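Local coordinates for protein aminoglycoside N(3)-acetyltransferase III (Serratia marcescens, PDB 7LAO) that transfers an acetyl group from acetyl-CoA to the N3 amine of 2-deoxystreptamine aminoglycosides such as gentamicin, giving resistance to these antibiotics, at residues L101-L106 and S121-G126; A28-V33 and G38-V43; S93-G98 and A112-H117. All blocks are in the same frame, centred on the assembly; numbering follows the deposited sequence.

Contact 1 (L101-L106 and S121-G126); sequences LLNRFL and SMVAVG
L106 in helix 102-106 faces V123 in strand 122-125, and their CA atoms, 6.9 Å apart, are the nearest pair between the two backbones. The short axes approach to 8.8 Å and run at 49° to each other, so the helix lies slantwise over the strand. No hydrogen bond joins the two; V123 and V125 meet L106, V123 at both its side chain and its carbonyl carbon, with the N103 amide oxygen beside V123. CG1 of V123 sits between the backbone N and the carbonyl carbon (chi1 55°), which leaves CG2 anti to N and turns both methyls to L106. CG1 lies 4.0 Å from CB of L106, while CG2 reaches the backbone carbonyl carbon of L106 at 3.9 Å. The two side chains lie roughly perpendicular, V123 meeting the base of the leucine. The same CG1 is approached from the preceding helical turn by N103 OD1, at 3.9 Å. Two residues along the strand, V125 brings CG2 to 3.7 Å from the carbonyl O of L106. This is a buried helix-on-sheet packing of an alpha/beta fold: helix 102-108 packs on one face of the mixed sheet, L106 also touching L57 of strand 56-60.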
# COMPACT_ATOMS: atom_id res chain seq x y z
N LEU A 101 -10.01 -1.71 -6.62
CA LEU A 101 -10.18 -2.84 -7.51
C LEU A 101 -8.93 -3.12 -8.34
O LEU A 101 -8.78 -4.23 -8.87
CB LEU A 101 -11.38 -2.58 -8.43
CG LEU A 101 -11.74 -3.62 -9.49
CD1 LEU A 101 -11.84 -5.00 -8.84
CD2 LEU A 101 -13.02 -3.24 -10.27
N LEU A 102 -8.05 -2.13 -8.49
CA LEU A 102 -6.85 -2.31 -9.29
C LEU A 102 -5.95 -3.42 -8.76
O LEU A 102 -5.27 -4.09 -9.55
CB LEU A 102 -6.06 -1.00 -9.34
CG LEU A 102 -4.94 -0.96 -10.38
CD1 LEU A 102 -5.61 -1.02 -11.74
CD2 LEU A 102 -4.17 0.36 -10.23
N ASN A 103 -5.89 -3.62 -7.44
CA ASN A 103 -4.95 -4.65 -6.95
C ASN A 103 -5.34 -6.05 -7.42
O ASN A 103 -4.46 -6.92 -7.63
CB ASN A 103 -4.85 -4.58 -5.42
CG ASN A 103 -4.13 -3.32 -4.96
OD1 ASN A 103 -3.12 -2.92 -5.57
ND2 ASN A 103 -4.67 -2.64 -3.94
N ARG A 104 -6.62 -6.29 -7.64
CA ARG A 104 -7.03 -7.56 -8.23
C ARG A 104 -6.43 -7.73 -9.62
O ARG A 104 -6.04 -8.82 -9.99
CB ARG A 104 -8.55 -7.65 -8.25
CG ARG A 104 -9.11 -8.77 -9.11
CD ARG A 104 -10.64 -8.80 -9.09
NE ARG A 104 -11.13 -9.72 -10.09
CZ ARG A 104 -12.36 -10.22 -10.11
NH1 ARG A 104 -13.21 -9.88 -9.15
NH2 ARG A 104 -12.72 -11.07 -11.06
N PHE A 105 -6.30 -6.64 -10.38
CA PHE A 105 -5.79 -6.76 -11.74
C PHE A 105 -4.27 -6.69 -11.84
O PHE A 105 -3.69 -7.21 -12.80
CB PHE A 105 -6.43 -5.68 -12.62
CG PHE A 105 -7.89 -5.97 -12.88
CD1 PHE A 105 -8.87 -5.47 -12.03
CD2 PHE A 105 -8.26 -6.81 -13.92
CE1 PHE A 105 -10.21 -5.78 -12.25
CE2 PHE A 105 -9.61 -7.11 -14.14
CZ PHE A 105 -10.57 -6.61 -13.30
N LEU A 106 -3.62 -6.04 -10.87
CA LEU A 106 -2.18 -6.19 -10.75
C LEU A 106 -1.84 -7.66 -10.47
O LEU A 106 -0.92 -8.21 -11.08
CB LEU A 106 -1.65 -5.29 -9.64
CG LEU A 106 -1.70 -3.76 -9.90
CD1 LEU A 106 -1.32 -2.99 -8.63
CD2 LEU A 106 -0.79 -3.39 -11.06
N SER A 121 -0.59 -7.89 2.91
CA SER A 121 -0.11 -8.44 1.65
C SER A 121 0.09 -7.39 0.56
O SER A 121 -0.74 -6.50 0.35
CB SER A 121 -1.12 -9.49 1.19
OG SER A 121 -0.73 -10.04 -0.04
N MET A 122 1.20 -7.52 -0.15
CA MET A 122 1.56 -6.61 -1.23
C MET A 122 1.63 -7.39 -2.54
O MET A 122 1.99 -8.56 -2.54
CB MET A 122 2.92 -5.95 -0.99
CG MET A 122 3.01 -5.24 0.32
SD MET A 122 2.31 -3.56 0.22
CE MET A 122 2.46 -3.16 1.96
N VAL A 123 1.30 -6.73 -3.65
CA VAL A 123 1.43 -7.32 -4.98
C VAL A 123 2.48 -6.49 -5.69
O VAL A 123 2.51 -5.26 -5.53
CB VAL A 123 0.08 -7.37 -5.75
CG1 VAL A 123 -0.57 -5.92 -5.85
CG2 VAL A 123 0.28 -7.89 -7.15
N ALA A 124 3.35 -7.15 -6.46
CA ALA A 124 4.35 -6.47 -7.29
C ALA A 124 4.58 -7.22 -8.60
O ALA A 124 4.47 -8.46 -8.65
CB ALA A 124 5.70 -6.30 -6.58
N VAL A 125 4.95 -6.47 -9.63
CA VAL A 125 5.05 -7.01 -11.00
C VAL A 125 6.16 -6.29 -11.72
O VAL A 125 6.06 -5.07 -11.93
CB VAL A 125 3.76 -6.80 -11.81
CG1 VAL A 125 3.73 -7.78 -12.95
CG2 VAL A 125 2.52 -6.79 -10.96
N GLY A 126 7.15 -7.05 -12.22
CA GLY A 126 8.31 -6.47 -12.85
C GLY A 126 9.60 -7.01 -12.23
O GLY A 126 9.56 -7.88 -11.36

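Contact 2 (A28-V33 and G38-V43); sequences ASLKAV and GGAASV
L30 lays its two branch methyls against the first turn of the helix that begins at A40: CD1 is 3.6 Å from A40 CB, and CD2 is 4.0 Å from V43 CG2. The segments belong to the beta-alpha-beta crossover from strand 23-28 through helix 40-51 to the parallel strand 56-60; the short helix 30-33 lies in its first connection. A40 and V43, one helical turn apart, are the two points at which the leucine fork touches, and CG of L30 stands anti to its carbonyl carbon (chi1 -64°), which carries the fork across to them. The leucine and valine side chains run antiparallel past one another, a purely apolar contact with no hydrogen bond across it. V33 also points its CB toward the second helix. Its side chain also touches L161 and A246, in strands 157-161 and 246-252. Beside the contact, L101 packs on L30 and F105 of helix 102-108 on A40. The entry to helix 40-51 begins with G39 at the N-cap, whose carbonyl O accepts from S42 N at 2.8 Å. The short helix opens with a side-chain cap of its own: S29 OG accepts from A32 N at 3.2 Å, with a nearly straight N-H...O angle of 171°.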
# COMPACT_ATOMS: atom_id res chain seq x y z
N ALA A 28 -5.38 3.60 -6.27
CA ALA A 28 -6.32 4.17 -7.25
C ALA A 28 -7.75 4.14 -6.75
O ALA A 28 -8.14 3.25 -5.99
CB ALA A 28 -6.28 3.45 -8.60
N SER A 29 -8.54 5.13 -7.18
CA SER A 29 -9.99 5.00 -7.26
C SER A 29 -10.34 4.93 -8.75
O SER A 29 -10.23 5.94 -9.47
CB SER A 29 -10.75 6.13 -6.60
OG SER A 29 -12.07 6.17 -7.18
N LEU A 30 -10.71 3.74 -9.21
CA LEU A 30 -11.00 3.57 -10.63
C LEU A 30 -12.26 4.28 -11.04
O LEU A 30 -12.47 4.47 -12.25
CB LEU A 30 -11.11 2.07 -10.98
CG LEU A 30 -9.74 1.44 -10.74
CD1 LEU A 30 -9.80 -0.07 -10.75
CD2 LEU A 30 -8.74 1.94 -11.77
N LYS A 31 -13.13 4.63 -10.08
CA LYS A 31 -14.29 5.43 -10.44
C LYS A 31 -13.88 6.86 -10.75
O LYS A 31 -14.39 7.46 -11.71
CB LYS A 31 -15.34 5.39 -9.34
CG LYS A 31 -16.57 6.30 -9.60
CD LYS A 31 -17.48 5.76 -10.73
CE LYS A 31 -18.97 6.19 -10.59
NZ LYS A 31 -19.75 6.04 -11.85
N ALA A 32 -12.96 7.42 -9.94
CA ALA A 32 -12.43 8.75 -10.26
C ALA A 32 -11.74 8.73 -11.62
O ALA A 32 -11.87 9.67 -12.41
CB ALA A 32 -11.45 9.21 -9.15
N VAL A 33 -10.96 7.68 -11.89
CA VAL A 33 -10.29 7.58 -13.19
C VAL A 33 -11.32 7.57 -14.32
O VAL A 33 -11.09 8.14 -15.40
CB VAL A 33 -9.38 6.35 -13.20
CG1 VAL A 33 -8.89 6.06 -14.61
CG2 VAL A 33 -8.20 6.59 -12.26
N GLY A 38 -11.85 -1.53 -21.92
CA GLY A 38 -11.31 -2.73 -21.31
C GLY A 38 -11.25 -2.72 -19.80
O GLY A 38 -10.75 -3.70 -19.20
N GLY A 39 -11.72 -1.66 -19.14
CA GLY A 39 -11.83 -1.69 -17.70
C GLY A 39 -10.51 -1.61 -16.95
O GLY A 39 -9.48 -1.15 -17.46
N ALA A 40 -10.55 -2.06 -15.70
CA ALA A 40 -9.40 -1.92 -14.82
C ALA A 40 -8.19 -2.67 -15.36
O ALA A 40 -7.05 -2.32 -15.02
CB ALA A 40 -9.73 -2.43 -13.42
N ALA A 41 -8.42 -3.72 -16.16
CA ALA A 41 -7.29 -4.41 -16.76
C ALA A 41 -6.50 -3.47 -17.66
O ALA A 41 -5.27 -3.56 -17.73
CB ALA A 41 -7.77 -5.65 -17.56
N SER A 42 -7.20 -2.56 -18.36
CA SER A 42 -6.52 -1.62 -19.25
C SER A 42 -5.76 -0.57 -18.49
O SER A 42 -4.77 -0.04 -19.01
CB SER A 42 -7.51 -0.89 -20.15
OG SER A 42 -8.16 -1.79 -20.99
N VAL A 43 -6.20 -0.22 -17.28
CA VAL A 43 -5.38 0.65 -16.45
C VAL A 43 -4.03 -0.02 -16.11
O VAL A 43 -2.97 0.60 -16.18
CB VAL A 43 -6.14 1.09 -15.19
CG1 VAL A 43 -5.23 1.98 -14.33
CG2 VAL A 43 -7.48 1.85 -15.54

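Contact 3 (S93-G98 and A112-H117); sequences SGTYPG and ARRSAH
R114 reaches across to the loop 93-98 with the edge of its guanidinium and binds two successive backbone carbonyls there. NH1 donates to S93 O at 2.7 Å with an N-H...O angle of 164°, and NH2 donates to G94 O at 3.2 Å with a less straight 153°. Both oxygens lie close to the guanidinium plane, so the flat group meets the loop edge-on. The carbonyls are turned differently toward it: at S93 the donor is moderately tilted from the carbonyl plane, whereas NH2 of R114 stands well above the carbonyl plane of G94. The side chain of R114 is extended from CG to NE, with CG anti to the backbone N (chi1 -167°), and this straight chain spans the gap between backbones whose nearest CA atoms, those of S93 and R114, are 10.5 Å apart. T95 crosses the arginine obliquely, its CG2 methyl 4.1 Å from NH2, and S93 CB comes to 4.2 Å from NH1. The hydroxyl of S93 is engaged elsewhere, with D89 N. All three nitrogens of the guanidinium have further bonds: NE to S121 OG, NH1 to L90 O and NH2 to S62 O. Together with the bonds to S93 O and G94 O, these fix the rotation of the planar group, and the partial negative charge of the carbonyls probably stabilises the buried cation. A buried arginine thus pins a long loop to an edge strand. Loop 93-98 is further bonded through its backbone to A61 and D64, beyond strand 56-60. T95 and R114 both pack on L107 of helix 102-108, while strand 113-114 lies at the margin of the mixed sheet, paired antiparallel with strand 122-125.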
# COMPACT_ATOMS: atom_id res chain seq x y z
N SER A 93 -6.81 -15.90 -2.99
CA SER A 93 -7.53 -15.12 -2.00
C SER A 93 -7.74 -13.69 -2.49
O SER A 93 -6.85 -13.08 -3.10
CB SER A 93 -6.80 -15.14 -0.66
OG SER A 93 -6.45 -16.45 -0.27
N GLY A 94 -8.92 -13.17 -2.24
CA GLY A 94 -9.27 -11.84 -2.68
C GLY A 94 -8.48 -10.76 -1.97
O GLY A 94 -7.85 -10.96 -0.94
N THR A 95 -8.50 -9.59 -2.57
CA THR A 95 -7.84 -8.40 -2.03
C THR A 95 -8.83 -7.63 -1.18
O THR A 95 -10.04 -7.78 -1.33
CB THR A 95 -7.33 -7.53 -3.17
OG1 THR A 95 -8.44 -7.23 -4.02
CG2 THR A 95 -6.34 -8.31 -3.95
N TYR A 96 -8.32 -6.84 -0.27
CA TYR A 96 -9.20 -5.98 0.50
C TYR A 96 -9.83 -4.91 -0.40
O TYR A 96 -9.10 -4.06 -0.93
CB TYR A 96 -8.44 -5.33 1.63
CG TYR A 96 -9.28 -4.38 2.47
CD1 TYR A 96 -10.40 -4.84 3.14
CD2 TYR A 96 -8.94 -3.04 2.58
CE1 TYR A 96 -11.15 -3.98 3.92
CE2 TYR A 96 -9.70 -2.18 3.35
CZ TYR A 96 -10.79 -2.65 4.02
OH TYR A 96 -11.54 -1.80 4.80
N PRO A 97 -11.15 -4.89 -0.58
CA PRO A 97 -11.76 -3.93 -1.52
C PRO A 97 -11.48 -2.46 -1.19
O PRO A 97 -11.50 -1.63 -2.10
CB PRO A 97 -13.26 -4.23 -1.42
CG PRO A 97 -13.34 -5.62 -0.84
CD PRO A 97 -12.16 -5.75 0.07
N GLY A 98 -11.21 -2.13 0.08
CA GLY A 98 -11.00 -0.74 0.45
C GLY A 98 -9.75 -0.12 -0.14
O GLY A 98 -9.63 1.11 -0.15
N ALA A 112 3.09 -11.51 -12.01
CA ALA A 112 2.91 -10.80 -10.75
C ALA A 112 3.18 -11.75 -9.59
O ALA A 112 3.01 -12.96 -9.71
CB ALA A 112 1.50 -10.21 -10.63
N ARG A 113 3.65 -11.20 -8.47
CA ARG A 113 3.89 -11.98 -7.26
C ARG A 113 3.20 -11.29 -6.10
O ARG A 113 2.89 -10.10 -6.16
CB ARG A 113 5.40 -12.13 -6.97
CG ARG A 113 6.24 -12.40 -8.23
CD ARG A 113 7.73 -12.79 -7.86
NE ARG A 113 7.77 -14.04 -7.10
CZ ARG A 113 7.82 -15.27 -7.62
NH1 ARG A 113 7.81 -15.47 -8.94
NH2 ARG A 113 7.85 -16.31 -6.80
N ARG A 114 2.94 -12.05 -5.05
CA ARG A 114 2.19 -11.54 -3.91
C ARG A 114 2.92 -11.90 -2.64
O ARG A 114 3.47 -12.99 -2.53
CB ARG A 114 0.76 -12.12 -3.84
CG ARG A 114 -0.13 -11.37 -2.88
CD ARG A 114 -1.48 -12.08 -2.80
NE ARG A 114 -2.49 -11.32 -2.03
CZ ARG A 114 -3.78 -11.67 -2.03
NH1 ARG A 114 -4.15 -12.70 -2.77
NH2 ARG A 114 -4.69 -10.99 -1.34
N SER A 115 2.94 -10.97 -1.68
CA SER A 115 3.66 -11.23 -0.44
C SER A 115 2.80 -12.06 0.52
O SER A 115 1.57 -12.09 0.43
CB SER A 115 4.08 -9.89 0.18
OG SER A 115 3.07 -9.36 1.00
N ALA A 116 3.47 -12.74 1.45
CA ALA A 116 2.82 -13.76 2.28
C ALA A 116 2.23 -13.22 3.58
O ALA A 116 1.64 -14.01 4.34
CB ALA A 116 3.81 -14.89 2.62
N HIS A 117 2.39 -11.93 3.90
CA HIS A 117 1.74 -11.36 5.09
C HIS A 117 0.27 -11.18 4.77
O HIS A 117 -0.05 -10.32 3.95
CB HIS A 117 2.39 -10.02 5.48
CG HIS A 117 1.98 -9.48 6.83
ND1 HIS A 117 0.67 -9.21 7.16
CD2 HIS A 117 2.72 -9.13 7.91
CE1 HIS A 117 0.61 -8.75 8.40
NE2 HIS A 117 1.84 -8.69 8.87

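Contacts 1 and 3 lie side by side, centres 7 Å apart, and share one end of the mixed sheet. Contact 1 is fully buried and chiefly apolar, contact 2 apolar but only partly buried between the short helix 30-33 and the first turn of helix 40-51, and contact 3 polar, with a buried arginine serving a partly exposed loop. Segment 101-106 joins contact 1 to contact 2, whose centre is 13 Å away: L102 N lies 3.5 Å from L30 CD1. Contacts 2 and 3 do not touch, their nearest atoms being about 6 Å apart; helix 102-108 lies near both.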